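Local coordinates for protein FACT complex subunit SPT16 (Ashbya gossypii, PDB 6A8M) that probably acts, as a subunit of the FACT histone chaperone, in reorganizing nucleosomes during transcription, replication and DNA repair, this chain being its N-terminal peptidase-like part, at residues A[91-94]-A[100-103]; A[268-273]-A[414-419]; A[318-323]-A[347-352]. One frame throughout, in Å; residues are numbered along the deposited sequence.

How the contacts relate
Contact 1 belongs to the N-terminal lobe, whereas contacts 2 and 3 lie in the M24 metallopeptidase-like part. Contact 1 closes first along the chain, between helix 79-95 and strand 101-106; its centre is about 47 Å from that of contact 2 and about 54 Å from that of contact 3, across the middle of the chain. Contact 3, between helices 312-332 and 339-353, falls within the 140 residues that separate the two segments of contact 2. Those two centres are about 16 Å apart, and the contacts touch where strand 412-424 meets helix 312-332: Leu-415 and Leu-417 pack on Leu-321 and Leu-322. Loop, strand and paired helices thus form successive layers of one domain.

Contact 1 of 3, residues A[91-94]-A[100-103]; sequences QMNK and FKIE
Asn-93 turns its carboxamide toward the backbone of Ile-102 and reads both polar groups of that one residue. Ile-102 N donates to Asn-93 OD1 at 2.8 Å, nearly straight at 170° but tilted from the plane of the amide carbonyl. Asn-93 ND2 returns a bond to Ile-102 O at 2.8 Å, lying in the plane of the amide and meeting a lone pair of the backbone carbonyl. With CG anti to its own carbonyl carbon (chi1 -82°), Asn-93 swings the amide from the flank of helix 79-95 onto strand 101-106. One water donates to both Asn-93 OD1 and Phe-100 O. One residue earlier on the helix, Met-92 crosses Ile-102 at a slant, its SD 3.6 Å from Ile-102 CD1, and its side chain also meets Phe-9 and Phe-12 of helix 9-22. Lys-101 and Glu-103 pair through their backbones with the neighbouring strand 72-77 or the residue just before it, while Ile-102 in between bonds to Asn-93. The contact closes the beta-alpha-beta unit of strand 72-77, helix 79-95 and strand 101-106. Chemically, the paired bonds fix the rotation of the amide and satisfy backbone groups on the outermost strand of the sheet.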
loop_
_atom_site.group_PDB
_atom_site.type_symbol
_atom_site.label_atom_id
_atom_site.label_comp_id
_atom_site.label_asym_id
_atom_site.label_seq_id
_atom_site.Cartn_x
_atom_site.Cartn_y
_atom_site.Cartn_z
ATOM N N GLN A 91 23.298 -1.595 -21.381
ATOM C CA GLN A 91 23.136 -0.216 -21.826
ATOM C C GLN A 91 23.378 0.762 -20.684
ATOM O O GLN A 91 24.066 1.773 -20.859
ATOM C CB GLN A 91 21.741 -0.022 -22.417
ATOM C CG GLN A 91 21.335 1.428 -22.643
ATOM C CD GLN A 91 20.087 1.550 -23.507
ATOM O OE1 GLN A 91 19.616 0.560 -24.076
ATOM N NE2 GLN A 91 19.547 2.763 -23.610
ATOM N N MET A 92 22.807 0.479 -19.507
ATOM C CA MET A 92 23.045 1.329 -18.351
ATOM C C MET A 92 24.524 1.343 -17.988
ATOM O O MET A 92 25.095 2.407 -17.730
ATOM C CB MET A 92 22.194 0.845 -17.180
ATOM C CG MET A 92 22.115 1.811 -16.010
ATOM S SD MET A 92 20.877 1.285 -14.807
ATOM C CE MET A 92 19.742 0.448 -15.875
ATOM N N ASN A 93 25.169 0.173 -17.994
ATOM C CA ASN A 93 26.586 0.114 -17.652
ATOM C C ASN A 93 27.433 0.947 -18.603
ATOM O O ASN A 93 28.407 1.586 -18.183
ATOM C CB ASN A 93 27.071 -1.331 -17.656
ATOM C CG ASN A 93 26.747 -2.050 -16.382
ATOM O OD1 ASN A 93 26.336 -1.436 -15.395
ATOM N ND2 ASN A 93 26.934 -3.375 -16.383
ATOM N N LYS A 94 27.107 0.923 -19.897
ATOM C CA LYS A 94 27.902 1.697 -20.841
ATOM C C LYS A 94 27.800 3.185 -20.535
ATOM O O LYS A 94 28.801 3.908 -20.581
ATOM C CB LYS A 94 27.464 1.404 -22.274
ATOM C CG LYS A 94 28.162 2.275 -23.306
ATOM C CD LYS A 94 29.688 2.130 -23.263
ATOM C CE LYS A 94 30.160 0.836 -23.921
ATOM N NZ LYS A 94 31.649 0.760 -23.993
ATOM N N PHE A 100 29.051 3.769 -11.908
ATOM C CA PHE A 100 28.148 2.780 -11.339
ATOM C C PHE A 100 28.083 1.584 -12.274
ATOM O O PHE A 100 27.772 1.740 -13.459
ATOM C CB PHE A 100 26.762 3.390 -11.141
ATOM C CG PHE A 100 25.841 2.566 -10.309
ATOM C CD1 PHE A 100 25.952 2.562 -8.929
ATOM C CD2 PHE A 100 24.835 1.823 -10.896
ATOM C CE1 PHE A 100 25.096 1.824 -8.155
ATOM C CE2 PHE A 100 23.967 1.072 -10.114
ATOM C CZ PHE A 100 24.096 1.080 -8.742
ATOM N N LYS A 101 28.353 0.394 -11.745
ATOM C CA LYS A 101 28.436 -0.810 -12.564
ATOM C C LYS A 101 27.538 -1.882 -11.971
ATOM O O LYS A 101 27.740 -2.297 -10.824
ATOM C CB LYS A 101 29.880 -1.308 -12.643
ATOM C CG LYS A 101 30.073 -2.509 -13.545
ATOM C CD LYS A 101 31.432 -3.148 -13.309
ATOM C CE LYS A 101 31.704 -4.197 -14.361
ATOM N NZ LYS A 101 30.449 -4.933 -14.693
ATOM N N ILE A 102 26.566 -2.340 -12.752
ATOM C CA ILE A 102 25.688 -3.434 -12.341
ATOM C C ILE A 102 26.291 -4.736 -12.835
ATOM O O ILE A 102 26.631 -4.857 -14.015
ATOM C CB ILE A 102 24.274 -3.250 -12.910
ATOM C CG1 ILE A 102 23.643 -1.945 -12.430
ATOM C CG2 ILE A 102 23.377 -4.452 -12.562
ATOM C CD1 ILE A 102 22.358 -1.608 -13.195
ATOM N N GLU A 103 26.410 -5.718 -11.941
ATOM C CA GLU A 103 26.870 -7.052 -12.301
ATOM C C GLU A 103 25.733 -8.044 -12.115
ATOM O O GLU A 103 25.113 -8.088 -11.050
ATOM C CB GLU A 103 28.070 -7.473 -11.447
ATOM C CG GLU A 103 29.194 -6.475 -11.464
ATOM C CD GLU A 103 30.396 -6.931 -10.681
ATOM O OE1 GLU A 103 31.279 -6.088 -10.413
ATOM O OE2 GLU A 103 30.466 -8.127 -10.335
HETATM O O HOH W 1 25.031 0.894 -14.360
HETATM O O HOH W 2 29.279 0.685 -15.767
#

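Contact 2 of 3, residues A[268-273]-A[414-419]; sequences YDLRVS and ALQLAD
Tyr-268 has CG anti to its carbonyl carbon (chi1 -48°), a turn that lays the ring over Ala-414, and Leu-270 takes the same first torsion (chi1 -52°) to send CD2 to the Gln-416 amide and CD1 toward Leu-415 O. The methyl of Ala-414 sits over one face of the tyrosine ring in a CH-pi contact, CB lying 3.7 Å from the ring centroid and displaced toward the rim. The phenol oxygen finds its hydrogen bond at Cys-286 O. A glycine in place of Tyr-268 would probably leave the Ala-414 methyl without its aromatic cover and Cys-286 O without the phenol bond. Leu-270 and Gln-416 reach toward each other, with Leu-270 CD2 3.6 Å from Gln-416 NE2. The same amide nitrogen donates to a water at 2.8 Å from NE2, and this water donates in turn to Leu-270 O, bridging loop and strand where no direct hydrogen bond joins them. Within the loop, Asp-269 OD1 accepts from Arg-271 N in an Asx turn, and Arg-271 grips the carboxylate side-on, with NH2 2.8 Å from Asp-269 OD2. The loop 268-273 runs between strands 261-263 and 285-295, with Tyr-268 and Leu-270 also touching Leu-288. It lies against the antiparallel sheet of the M24 metallopeptidase-like domain, where strand 412-424 pairs with strand 394-405, and Leu-415 and Leu-417 face helix 312-332.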
loop_
_atom_site.group_PDB
_atom_site.type_symbol
_atom_site.label_atom_id
_atom_site.label_comp_id
_atom_site.label_asym_id
_atom_site.label_seq_id
_atom_site.Cartn_x
_atom_site.Cartn_y
_atom_site.Cartn_z
ATOM N N TYR A 268 -18.512 -3.077 15.882
ATOM C CA TYR A 268 -17.673 -2.650 14.775
ATOM C C TYR A 268 -16.224 -2.568 15.235
ATOM O O TYR A 268 -15.936 -2.402 16.420
ATOM C CB TYR A 268 -18.085 -1.290 14.223
ATOM C CG TYR A 268 -19.554 -1.071 13.934
ATOM C CD1 TYR A 268 -20.457 -0.772 14.956
ATOM C CD2 TYR A 268 -20.030 -1.092 12.627
ATOM C CE1 TYR A 268 -21.803 -0.533 14.672
ATOM C CE2 TYR A 268 -21.359 -0.859 12.339
ATOM C CZ TYR A 268 -22.244 -0.573 13.353
ATOM O OH TYR A 268 -23.566 -0.307 13.057
ATOM N N ASP A 269 -15.317 -2.664 14.277
ATOM C CA ASP A 269 -13.887 -2.720 14.570
ATOM C C ASP A 269 -13.181 -1.883 13.510
ATOM O O ASP A 269 -13.204 -2.228 12.329
ATOM C CB ASP A 269 -13.399 -4.172 14.586
ATOM C CG ASP A 269 -11.930 -4.311 14.992
ATOM O OD1 ASP A 269 -11.237 -3.284 15.218
ATOM O OD2 ASP A 269 -11.480 -5.469 15.090
ATOM N N LEU A 270 -12.591 -0.766 13.924
ATOM C CA LEU A 270 -11.903 0.150 13.019
ATOM C C LEU A 270 -10.388 0.039 13.108
ATOM O O LEU A 270 -9.676 0.824 12.462
ATOM C CB LEU A 270 -12.325 1.589 13.302
ATOM C CG LEU A 270 -13.838 1.796 13.313
ATOM C CD1 LEU A 270 -14.221 3.270 13.407
ATOM C CD2 LEU A 270 -14.438 1.117 12.074
ATOM N N ARG A 271 -9.876 -0.893 13.906
ATOM C CA ARG A 271 -8.439 -1.097 13.973
ATOM C C ARG A 271 -7.895 -1.582 12.631
ATOM O O ARG A 271 -8.601 -2.183 11.815
ATOM C CB ARG A 271 -8.097 -2.101 15.073
ATOM C CG ARG A 271 -8.521 -1.627 16.438
ATOM C CD ARG A 271 -8.339 -2.749 17.454
ATOM N NE ARG A 271 -9.139 -3.921 17.094
ATOM C CZ ARG A 271 -9.117 -5.076 17.753
ATOM N NH1 ARG A 271 -8.308 -5.229 18.798
ATOM N NH2 ARG A 271 -9.899 -6.079 17.357
ATOM N N VAL A 272 -6.603 -1.310 12.419
ATOM C CA VAL A 272 -5.926 -1.684 11.180
ATOM C C VAL A 272 -6.113 -3.166 10.874
ATOM O O VAL A 272 -6.241 -3.567 9.711
ATOM C CB VAL A 272 -4.431 -1.315 11.277
ATOM C CG1 VAL A 272 -3.670 -1.803 10.065
ATOM C CG2 VAL A 272 -4.265 0.185 11.460
ATOM N N SER A 273 -6.112 -4.003 11.907
ATOM C CA SER A 273 -6.239 -5.443 11.740
ATOM C C SER A 273 -7.665 -5.904 11.445
ATOM O O SER A 273 -7.872 -7.101 11.191
ATOM C CB SER A 273 -5.759 -6.117 13.019
ATOM O OG SER A 273 -6.496 -5.565 14.098
ATOM N N ALA A 414 -21.496 3.109 14.197
ATOM C CA ALA A 414 -20.129 3.536 13.956
ATOM C C ALA A 414 -20.152 4.219 12.605
ATOM O O ALA A 414 -21.110 4.075 11.838
ATOM C CB ALA A 414 -19.131 2.365 13.984
ATOM N N LEU A 415 -19.113 4.990 12.336
ATOM C CA LEU A 415 -19.032 5.751 11.097
ATOM C C LEU A 415 -17.639 5.605 10.528
ATOM O O LEU A 415 -16.654 5.664 11.266
ATOM C CB LEU A 415 -19.319 7.256 11.313
ATOM C CG LEU A 415 -20.687 7.566 11.924
ATOM C CD1 LEU A 415 -20.774 9.039 12.329
ATOM C CD2 LEU A 415 -21.809 7.214 10.941
ATOM N N GLN A 416 -17.545 5.479 9.209
ATOM C CA GLN A 416 -16.224 5.387 8.624
ATOM C C GLN A 416 -16.266 5.870 7.184
ATOM O O GLN A 416 -17.155 5.496 6.422
ATOM C CB GLN A 416 -15.689 3.952 8.703
ATOM C CG GLN A 416 -14.286 3.813 8.176
ATOM C CD GLN A 416 -13.690 2.484 8.538
ATOM O OE1 GLN A 416 -14.235 1.416 8.172
ATOM N NE2 GLN A 416 -12.597 2.522 9.287
ATOM N N LEU A 417 -15.277 6.678 6.810
ATOM C CA LEU A 417 -15.187 7.201 5.456
ATOM C C LEU A 417 -13.724 7.188 5.056
ATOM O O LEU A 417 -12.885 7.639 5.835
ATOM C CB LEU A 417 -15.729 8.636 5.412
ATOM C CG LEU A 417 -15.882 9.307 4.057
ATOM C CD1 LEU A 417 -16.978 8.599 3.251
ATOM C CD2 LEU A 417 -16.203 10.788 4.241
ATOM N N ALA A 418 -13.419 6.699 3.852
ATOM C CA ALA A 418 -12.042 6.736 3.366
ATOM C C ALA A 418 -12.022 7.034 1.876
ATOM O O ALA A 418 -12.893 6.591 1.131
ATOM C CB ALA A 418 -11.293 5.408 3.651
ATOM N N ASP A 419 -10.998 7.779 1.444
ATOM C CA ASP A 419 -10.780 8.053 0.035
ATOM C C ASP A 419 -9.288 8.093 -0.239
ATOM O O ASP A 419 -8.479 8.362 0.655
ATOM C CB ASP A 419 -11.433 9.379 -0.402
ATOM C CG ASP A 419 -12.926 9.228 -0.628
ATOM O OD1 ASP A 419 -13.303 8.583 -1.621
ATOM O OD2 ASP A 419 -13.715 9.731 0.194
HETATM O O HOH W 3 -10.229 1.110 9.771
#

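Contact 3 of 3, residues A[318-323]-A[347-352]; sequences YDFLLL and VNYINS
Phe-320 is the first residue of helix 318-323 to meet helix 347-352, and it reaches two residues there. Its CG stands anti to the backbone N (chi1 166°), which carries the ring out from the helix flank toward helix 347-352. There the rings of Phe-320 and Tyr-349 point past one another, rim to rim, with Phe-320 CE1 3.6 Å from Tyr-349 CE2. The centroids of the Phe-320 and Tyr-349 rings are 5.7 Å apart. Their planes differ by 19°, but neither ring covers the face of the other, so the nearly parallel planes do not make a stack. The neighbouring CZ meets Ile-350, whose CG1 lies at the ring edge, near its plane, 3.6 Å from Phe-320 CZ. Leu-321 faces the sheet instead, touching Leu-399 and Phe-401 of strand 394-405. One turn beyond Phe-320, Leu-323 lies against the hydroxyl end of the tyrosine, and its CB comes 3.4 Å from Tyr-349 OH. A water donates to Leu-323 O at 2.7 Å and makes a weak, longer link to the same hydroxyl, adding a polar fringe to an otherwise apolar contact. Phe-401 also touches Phe-320 and Ile-350, tying the pair of helices to the sheet beneath. The axes of the two segments are 11.2 Å apart at closest approach and run roughly antiparallel, at 146°. Such a helix pair laid against a beta-sheet is consistent with the pita-bread fold of the M24 family, of which this domain is a member.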
loop_
_atom_site.group_PDB
_atom_site.type_symbol
_atom_site.label_atom_id
_atom_site.label_comp_id
_atom_site.label_asym_id
_atom_site.label_seq_id
_atom_site.Cartn_x
_atom_site.Cartn_y
_atom_site.Cartn_z
ATOM N N TYR A 318 -23.067 11.746 10.437
ATOM C CA TYR A 318 -22.538 11.468 9.108
ATOM C C TYR A 318 -22.285 12.759 8.342
ATOM O O TYR A 318 -21.287 12.877 7.625
ATOM C CB TYR A 318 -23.467 10.554 8.311
ATOM C CG TYR A 318 -22.871 10.277 6.949
ATOM C CD1 TYR A 318 -21.900 9.301 6.786
ATOM C CD2 TYR A 318 -23.216 11.042 5.845
ATOM C CE1 TYR A 318 -21.313 9.066 5.541
ATOM C CE2 TYR A 318 -22.641 10.810 4.589
ATOM C CZ TYR A 318 -21.687 9.816 4.454
ATOM O OH TYR A 318 -21.089 9.572 3.236
ATOM N N ASP A 319 -23.184 13.735 8.470
ATOM C CA ASP A 319 -22.943 15.030 7.838
ATOM C C ASP A 319 -21.645 15.639 8.335
ATOM O O ASP A 319 -20.864 16.188 7.547
ATOM C CB ASP A 319 -24.104 15.986 8.111
ATOM C CG ASP A 319 -25.372 15.603 7.370
ATOM O OD1 ASP A 319 -25.282 14.828 6.385
ATOM O OD2 ASP A 319 -26.449 16.099 7.772
ATOM N N PHE A 320 -21.415 15.573 9.647
ATOM C CA PHE A 320 -20.168 16.071 10.219
ATOM C C PHE A 320 -18.962 15.314 9.684
ATOM O O PHE A 320 -17.937 15.921 9.360
ATOM C CB PHE A 320 -20.203 15.978 11.745
ATOM C CG PHE A 320 -18.851 16.160 12.356
ATOM C CD1 PHE A 320 -18.317 17.424 12.467
ATOM C CD2 PHE A 320 -18.081 15.058 12.736
ATOM C CE1 PHE A 320 -17.057 17.606 13.000
ATOM C CE2 PHE A 320 -16.816 15.232 13.254
ATOM C CZ PHE A 320 -16.305 16.497 13.383
ATOM N N LEU A 321 -19.056 13.980 9.601
ATOM C CA LEU A 321 -17.941 13.183 9.096
ATOM C C LEU A 321 -17.515 13.652 7.710
ATOM O O LEU A 321 -16.316 13.750 7.422
ATOM C CB LEU A 321 -18.334 11.703 9.070
ATOM C CG LEU A 321 -17.344 10.687 8.520
ATOM C CD1 LEU A 321 -16.103 10.648 9.398
ATOM C CD2 LEU A 321 -18.019 9.320 8.467
ATOM N N LEU A 322 -18.484 13.986 6.847
ATOM C CA LEU A 322 -18.151 14.534 5.532
ATOM C C LEU A 322 -17.383 15.841 5.644
ATOM O O LEU A 322 -16.401 16.057 4.916
ATOM C CB LEU A 322 -19.417 14.769 4.715
ATOM C CG LEU A 322 -20.082 13.569 4.074
ATOM C CD1 LEU A 322 -21.372 14.034 3.375
ATOM C CD2 LEU A 322 -19.131 12.872 3.095
ATOM N N LEU A 323 -17.847 16.741 6.516
ATOM C CA LEU A 323 -17.191 18.032 6.713
ATOM C C LEU A 323 -15.786 17.855 7.259
ATOM O O LEU A 323 -14.869 18.591 6.881
ATOM C CB LEU A 323 -18.021 18.900 7.665
ATOM C CG LEU A 323 -19.409 19.282 7.133
ATOM C CD1 LEU A 323 -20.191 20.095 8.131
ATOM C CD2 LEU A 323 -19.248 20.056 5.825
ATOM N N VAL A 347 -8.475 16.522 15.108
ATOM C CA VAL A 347 -8.925 16.534 16.496
ATOM C C VAL A 347 -9.500 17.893 16.856
ATOM O O VAL A 347 -10.523 17.987 17.545
ATOM C CB VAL A 347 -7.768 16.148 17.427
ATOM C CG1 VAL A 347 -8.181 16.355 18.887
ATOM C CG2 VAL A 347 -7.361 14.707 17.141
ATOM N N ASN A 348 -8.841 18.964 16.408
ATOM C CA ASN A 348 -9.344 20.312 16.661
ATOM C C ASN A 348 -10.744 20.481 16.099
ATOM O O ASN A 348 -11.627 21.060 16.746
ATOM C CB ASN A 348 -8.417 21.357 16.039
ATOM C CG ASN A 348 -7.056 21.414 16.681
ATOM O OD1 ASN A 348 -6.821 20.845 17.748
ATOM N ND2 ASN A 348 -6.137 22.119 16.028
ATOM N N TYR A 349 -10.950 20.025 14.863
ATOM C CA TYR A 349 -12.238 20.223 14.207
ATOM C C TYR A 349 -13.346 19.466 14.940
ATOM O O TYR A 349 -14.455 19.981 15.105
ATOM C CB TYR A 349 -12.117 19.782 12.748
ATOM C CG TYR A 349 -13.247 20.213 11.842
ATOM C CD1 TYR A 349 -13.263 21.480 11.272
ATOM C CD2 TYR A 349 -14.291 19.349 11.555
ATOM C CE1 TYR A 349 -14.304 21.874 10.450
ATOM C CE2 TYR A 349 -15.330 19.731 10.735
ATOM C CZ TYR A 349 -15.336 20.991 10.185
ATOM O OH TYR A 349 -16.387 21.366 9.366
ATOM N N ILE A 350 -13.050 18.259 15.429
ATOM C CA ILE A 350 -14.053 17.501 16.178
ATOM C C ILE A 350 -14.366 18.182 17.499
ATOM O O ILE A 350 -15.530 18.278 17.908
ATOM C CB ILE A 350 -13.569 16.059 16.414
ATOM C CG1 ILE A 350 -13.416 15.294 15.120
ATOM C CG2 ILE A 350 -14.517 15.330 17.337
ATOM C CD1 ILE A 350 -12.431 14.153 15.291
ATOM N N ASN A 351 -13.334 18.646 18.200
ATOM C CA ASN A 351 -13.547 19.301 19.488
ATOM C C ASN A 351 -14.403 20.542 19.313
ATOM O O ASN A 351 -15.238 20.868 20.171
ATOM C CB ASN A 351 -12.195 19.656 20.105
ATOM C CG ASN A 351 -12.322 20.454 21.395
ATOM O OD1 ASN A 351 -12.427 19.875 22.477
ATOM N ND2 ASN A 351 -12.300 21.787 21.288
ATOM N N SER A 352 -14.208 21.241 18.193
ATOM C CA SER A 352 -14.981 22.445 17.925
ATOM C C SER A 352 -16.453 22.125 17.711
ATOM O O SER A 352 -17.330 22.781 18.289
ATOM C CB SER A 352 -14.430 23.162 16.697
ATOM O OG SER A 352 -15.128 24.377 16.512
HETATM O O HOH W 4 -15.137 21.156 6.118
#